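Local coordinates for protein aminotransferase class-III (Sphaerobacter thermophilus DSM 20745, PDB 6K8H) that is a class-III aminotransferase of the PLP-dependent clan, modelled as a two-chain assembly, and binds (5-hydroxy-4,6-dimethylpyridin-3-yl)methyl dihydrogen phosphate in a pocket, at residues Tyr158-Val163 and Asp192-Leu197; Thr101-Ala106 and Thr324-Leu329. All coordinates share one frame; numbering follows the deposited sequence.

Interaction 1 of 2, residues Tyr158-Val163 and Asp192-Leu197; sequences YDFAEV and DSVVVL
Val194, Val163 and Phe160 bury most of the surface in this apolar contact between the weakly bonded helical turn 159-162 with the residue after it, and the start of strand 194-197 with the residue before it. The side chains of Val163 and Val194 reach toward each other tip to tip. Each turns its CG2 beside its backbone N, anti to the carbonyl carbon, and these two methyls meet at 3.9 Å, while the two CG1 methyls lie 4.0 Å apart. Val194 CG2 also packs against the backbone, 3.5 Å from Phe160 O, and stands near the plane of the Phe160 ring at its edge. The same edge receives Ser193: its OG lies 3.1 Å from Phe160 CD1 and is hydrogen-bonded to Val190 O in helix 188-192. Val196 adds its CG2 at 4.2 Å from Val163 CG1. No hydrogen bond crosses between the segments. Val190 also touches Phe160 and Val163, and Arg139 of helix 127-142 makes a cation-pi contact with Phe160. Strand 194-197, outermost within this chain, pairs in parallel with strand 146-150 in the seven-stranded mixed sheet, whose one antiparallel strand is 291-295: the central sheet of the large domain of fold-type I PLP-dependent enzymes.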
loop_
_atom_site.group_PDB
_atom_site.type_symbol
_atom_site.label_atom_id
_atom_site.label_comp_id
_atom_site.label_asym_id
_atom_site.label_seq_id
_atom_site.Cartn_x
_atom_site.Cartn_y
_atom_site.Cartn_z
ATOM N N TYR B 158 -6.002 1.001 -7.680
ATOM C CA TYR B 158 -7.313 1.256 -7.083
ATOM C C TYR B 158 -8.406 1.271 -8.152
ATOM O O TYR B 158 -8.300 2.005 -9.140
ATOM C CB TYR B 158 -7.273 2.586 -6.347
ATOM C CG TYR B 158 -8.565 3.030 -5.688
ATOM C CD1 TYR B 158 -9.324 2.153 -4.924
ATOM C CD2 TYR B 158 -8.996 4.345 -5.803
ATOM C CE1 TYR B 158 -10.499 2.575 -4.299
ATOM C CE2 TYR B 158 -10.165 4.782 -5.188
ATOM C CZ TYR B 158 -10.918 3.889 -4.445
ATOM O OH TYR B 158 -12.072 4.316 -3.825
ATOM N N ASP B 159 -9.484 0.500 -7.923
ATOM C CA ASP B 159 -10.528 0.267 -8.934
ATOM C C ASP B 159 -10.936 1.530 -9.698
ATOM O O ASP B 159 -10.932 1.563 -10.937
ATOM C CB ASP B 159 -11.785 -0.312 -8.268
ATOM C CG ASP B 159 -11.560 -1.677 -7.649
ATOM O OD1 ASP B 159 -10.608 -1.813 -6.862
ATOM O OD2 ASP B 159 -12.359 -2.605 -7.920
ATOM N N PHE B 160 -11.326 2.571 -8.965
ATOM C CA PHE B 160 -11.863 3.768 -9.602
ATOM C C PHE B 160 -10.779 4.557 -10.332
ATOM O O PHE B 160 -11.051 5.147 -11.384
ATOM C CB PHE B 160 -12.573 4.627 -8.545
ATOM C CG PHE B 160 -13.709 3.913 -7.869
ATOM C CD1 PHE B 160 -14.950 3.824 -8.478
ATOM C CD2 PHE B 160 -13.529 3.300 -6.644
ATOM C CE1 PHE B 160 -15.994 3.151 -7.867
ATOM C CE2 PHE B 160 -14.566 2.626 -6.030
ATOM C CZ PHE B 160 -15.805 2.559 -6.645
ATOM N N ALA B 161 -9.544 4.552 -9.812
ATOM C CA ALA B 161 -8.460 5.315 -10.420
ATOM C C ALA B 161 -7.907 4.663 -11.681
ATOM O O ALA B 161 -7.288 5.350 -12.503
ATOM C CB ALA B 161 -7.332 5.511 -9.405
ATOM N N GLU B 162 -8.127 3.366 -11.873
ATOM C CA GLU B 162 -7.524 2.679 -13.001
ATOM C C GLU B 162 -8.451 2.554 -14.212
ATOM O O GLU B 162 -7.994 2.084 -15.267
ATOM C CB GLU B 162 -7.029 1.298 -12.560
ATOM C CG GLU B 162 -8.135 0.328 -12.260
ATOM C CD GLU B 162 -7.627 -1.052 -11.904
ATOM O OE1 GLU B 162 -6.396 -1.229 -11.787
ATOM O OE2 GLU B 162 -8.463 -1.961 -11.731
ATOM N N VAL B 163 -9.710 3.001 -14.116
ATOM C CA VAL B 163 -10.610 2.936 -15.270
ATOM C C VAL B 163 -9.981 3.678 -16.445
ATOM O O VAL B 163 -9.453 4.781 -16.285
ATOM C CB VAL B 163 -11.990 3.516 -14.908
ATOM C CG1 VAL B 163 -12.789 3.841 -16.174
ATOM C CG2 VAL B 163 -12.772 2.553 -14.037
ATOM N N ASP B 192 -19.425 3.048 -14.525
ATOM C CA ASP B 192 -20.408 4.121 -14.539
ATOM C C ASP B 192 -20.066 5.239 -13.569
ATOM O O ASP B 192 -20.538 6.365 -13.765
ATOM C CB ASP B 192 -21.805 3.583 -14.197
ATOM C CG ASP B 192 -22.373 2.672 -15.275
ATOM O OD1 ASP B 192 -21.775 2.573 -16.371
ATOM O OD2 ASP B 192 -23.429 2.041 -15.018
ATOM N N SER B 193 -19.294 4.957 -12.512
ATOM C CA SER B 193 -18.949 6.020 -11.565
ATOM C C SER B 193 -17.756 6.882 -11.991
ATOM O O SER B 193 -17.411 7.808 -11.256
ATOM C CB SER B 193 -18.671 5.441 -10.179
ATOM O OG SER B 193 -17.410 4.789 -10.183
ATOM N N VAL B 194 -17.091 6.601 -13.113
ATOM C CA VAL B 194 -15.879 7.325 -13.502
ATOM C C VAL B 194 -16.156 8.077 -14.800
ATOM O O VAL B 194 -16.586 7.477 -15.791
ATOM C CB VAL B 194 -14.657 6.395 -13.646
ATOM C CG1 VAL B 194 -13.420 7.202 -14.044
ATOM C CG2 VAL B 194 -14.406 5.669 -12.344
ATOM N N VAL B 195 -15.963 9.395 -14.770
ATOM C CA VAL B 195 -16.089 10.252 -15.948
ATOM C C VAL B 195 -14.703 10.399 -16.570
ATOM O O VAL B 195 -13.790 10.938 -15.933
ATOM C CB VAL B 195 -16.671 11.629 -15.574
ATOM C CG1 VAL B 195 -16.710 12.566 -16.805
ATOM C CG2 VAL B 195 -18.057 11.502 -14.953
ATOM N N VAL B 196 -14.547 9.946 -17.816
ATOM C CA VAL B 196 -13.246 9.918 -18.491
ATOM C C VAL B 196 -13.141 11.117 -19.428
ATOM O O VAL B 196 -13.914 11.243 -20.385
ATOM C CB VAL B 196 -13.036 8.601 -19.259
ATOM C CG1 VAL B 196 -11.615 8.541 -19.793
ATOM C CG2 VAL B 196 -13.297 7.391 -18.346
ATOM N N LEU B 197 -12.167 11.993 -19.161
ATOM C CA LEU B 197 -11.919 13.270 -19.808
ATOM C C LEU B 197 -10.774 13.164 -20.805
ATOM O O LEU B 197 -9.920 12.277 -20.705
ATOM C CB LEU B 197 -11.583 14.348 -18.768
ATOM C CG LEU B 197 -12.479 14.442 -17.527
ATOM C CD1 LEU B 197 -11.828 15.315 -16.475
ATOM C CD2 LEU B 197 -13.836 14.985 -17.907
#

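Interaction 2 of 2, residues Thr101-Ala106 and Thr324-Leu329; sequences TEHEIA and TMVAGL
His103 and Met325 bring two helices together near the start of helix 102-114, in a helix-helix packing whose short segments run in roughly the same direction, with axes 8.7 Å apart and crossing at 31°. The backbones come nearest at this pair, with CA atoms 5.7 Å apart, and the two CB atoms touch at 3.7 Å. From there the side chains part. The His103 ring lies alongside Val326, both pointing the same way, and Val326 CG2 approaches the ring obliquely, 3.4 Å from His103 ND1. Met325 CG and SD pass alongside the Glu104 backbone: chi2 of -65° sets SD 3.8 Å from Glu104 CA, and chi3 of 93° then turns the CE methyl away from it. One turn further on, the two Leu329 methyls press on Ala106 from one side, CD2 on CB at 3.9 Å and CD1 on the carbonyl oxygen. Gln90 of helix 81-91 touches both His103 and Val326, and Glu102 makes a salt bridge with Arg25 of the second subunit. Thr101 and Glu104 form a capping box at the helix start: Thr101 OG1 accepts from His103 N, and Glu104 OE1 takes a weak bond from Thr101 N. No direct hydrogen bond joins the helices, but a water bridges their backbones, donating to His103 O at 2.8 Å and, more weakly, to Met325 O at 2.9 Å.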
loop_
_atom_site.group_PDB
_atom_site.type_symbol
_atom_site.label_atom_id
_atom_site.label_comp_id
_atom_site.label_asym_id
_atom_site.label_seq_id
_atom_site.Cartn_x
_atom_site.Cartn_y
_atom_site.Cartn_z
ATOM N N THR B 101 5.410 9.052 15.837
ATOM C CA THR B 101 6.813 9.392 16.161
ATOM C C THR B 101 7.142 10.761 15.569
ATOM O O THR B 101 6.452 11.193 14.639
ATOM C CB THR B 101 7.817 8.365 15.625
ATOM O OG1 THR B 101 8.117 8.662 14.264
ATOM C CG2 THR B 101 7.354 6.935 15.782
ATOM N N GLU B 102 8.148 11.412 16.134
ATOM C CA GLU B 102 8.594 12.707 15.635
ATOM C C GLU B 102 9.016 12.645 14.167
ATOM O O GLU B 102 9.000 13.674 13.482
ATOM C CB GLU B 102 9.745 13.208 16.510
ATOM C CG GLU B 102 10.280 14.597 16.157
ATOM C CD GLU B 102 11.329 15.074 17.150
ATOM O OE1 GLU B 102 11.552 14.369 18.161
ATOM O OE2 GLU B 102 11.921 16.158 16.925
ATOM N N HIS B 103 9.396 11.459 13.668
ATOM C CA HIS B 103 9.898 11.355 12.297
ATOM C C HIS B 103 8.830 11.732 11.273
ATOM O O HIS B 103 9.130 12.383 10.258
ATOM C CB HIS B 103 10.415 9.932 12.046
ATOM C CG HIS B 103 11.403 9.457 13.068
ATOM N ND1 HIS B 103 12.710 9.895 13.101
ATOM C CD2 HIS B 103 11.274 8.581 14.093
ATOM C CE1 HIS B 103 13.346 9.304 14.097
ATOM N NE2 HIS B 103 12.497 8.504 14.718
ATOM N N GLU B 104 7.583 11.347 11.553
ATOM C CA GLU B 104 6.451 11.692 10.651
ATOM C C GLU B 104 6.308 13.218 10.630
ATOM O O GLU B 104 6.065 13.775 9.570
ATOM C CB GLU B 104 5.165 10.977 11.074
ATOM C CG GLU B 104 4.560 11.478 12.366
ATOM C CD GLU B 104 3.445 10.604 12.926
ATOM O OE1 GLU B 104 3.639 9.380 12.996
ATOM O OE2 GLU B 104 2.392 11.157 13.284
ATOM N N ILE B 105 6.478 13.863 11.781
ATOM C CA ILE B 105 6.392 15.321 11.839
ATOM C C ILE B 105 7.493 15.948 11.008
ATOM O O ILE B 105 7.268 16.937 10.307
ATOM C CB ILE B 105 6.452 15.818 13.293
ATOM C CG1 ILE B 105 5.367 15.134 14.124
ATOM C CG2 ILE B 105 6.297 17.349 13.315
ATOM C CD1 ILE B 105 5.428 15.463 15.602
ATOM N N ALA B 106 8.712 15.409 11.102
ATOM C CA ALA B 106 9.839 15.999 10.382
ATOM C C ALA B 106 9.615 15.955 8.872
ATOM O O ALA B 106 9.798 16.965 8.165
ATOM C CB ALA B 106 11.127 15.266 10.759
ATOM N N THR B 324 10.752 4.438 6.724
ATOM C CA THR B 324 10.360 5.222 5.555
ATOM C C THR B 324 10.464 6.719 5.823
ATOM O O THR B 324 10.907 7.479 4.955
ATOM C CB THR B 324 8.938 4.867 5.131
ATOM O OG1 THR B 324 8.867 3.476 4.808
ATOM C CG2 THR B 324 8.491 5.714 3.908
ATOM N N MET B 325 10.093 7.161 7.030
ATOM C CA MET B 325 10.123 8.595 7.321
ATOM C C MET B 325 11.549 9.128 7.333
ATOM O O MET B 325 11.819 10.202 6.789
ATOM C CB MET B 325 9.432 8.878 8.657
ATOM C CG MET B 325 7.944 8.542 8.657
ATOM S SD MET B 325 6.928 9.539 7.537
ATOM C CE MET B 325 6.922 8.522 6.049
ATOM N N VAL B 326 12.477 8.378 7.938
ATOM C CA VAL B 326 13.871 8.794 8.012
ATOM C C VAL B 326 14.534 8.737 6.635
ATOM O O VAL B 326 15.254 9.663 6.236
ATOM C CB VAL B 326 14.591 7.930 9.061
ATOM C CG1 VAL B 326 16.069 7.983 8.876
ATOM C CG2 VAL B 326 14.193 8.402 10.483
ATOM N N ALA B 327 14.300 7.658 5.886
ATOM C CA ALA B 327 14.878 7.558 4.551
ATOM C C ALA B 327 14.332 8.649 3.630
ATOM O O ALA B 327 15.080 9.238 2.836
ATOM C CB ALA B 327 14.614 6.172 3.970
ATOM N N GLY B 328 13.035 8.945 3.736
ATOM C CA GLY B 328 12.457 10.019 2.951
ATOM C C GLY B 328 12.990 11.385 3.342
ATOM O O GLY B 328 13.277 12.216 2.478
ATOM N N LEU B 329 13.121 11.643 4.647
ATOM C CA LEU B 329 13.698 12.909 5.095
ATOM C C LEU B 329 15.100 13.104 4.530
ATOM O O LEU B 329 15.436 14.186 4.030
ATOM C CB LEU B 329 13.721 12.974 6.627
ATOM C CG LEU B 329 14.048 14.387 7.136
ATOM C CD1 LEU B 329 12.938 15.356 6.732
ATOM C CD2 LEU B 329 14.277 14.421 8.640
HETATM O O HOH W 1 11.604 11.874 9.168
#

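In the fold
The two contacts share no helix or strand; their centres lie 33 Å apart and their nearest atoms about 19 Å. Interaction 1 is the more buried, setting a short helical turn and the residue after it against an outermost strand of the seven-stranded sheet, through valine methyls and a ring edge. Interaction 2 is partly buried and joins two helices far apart in sequence, with a histidine, a methionine and a bridging water in the interface. Neither has a direct hydrogen bond or salt bridge between its segments. Both reach the second subunit, where Arg139 and Lys136 of that chain pair with Asp159 and Glu162 of interaction 1, and its Arg25 with Glu102 of interaction 2.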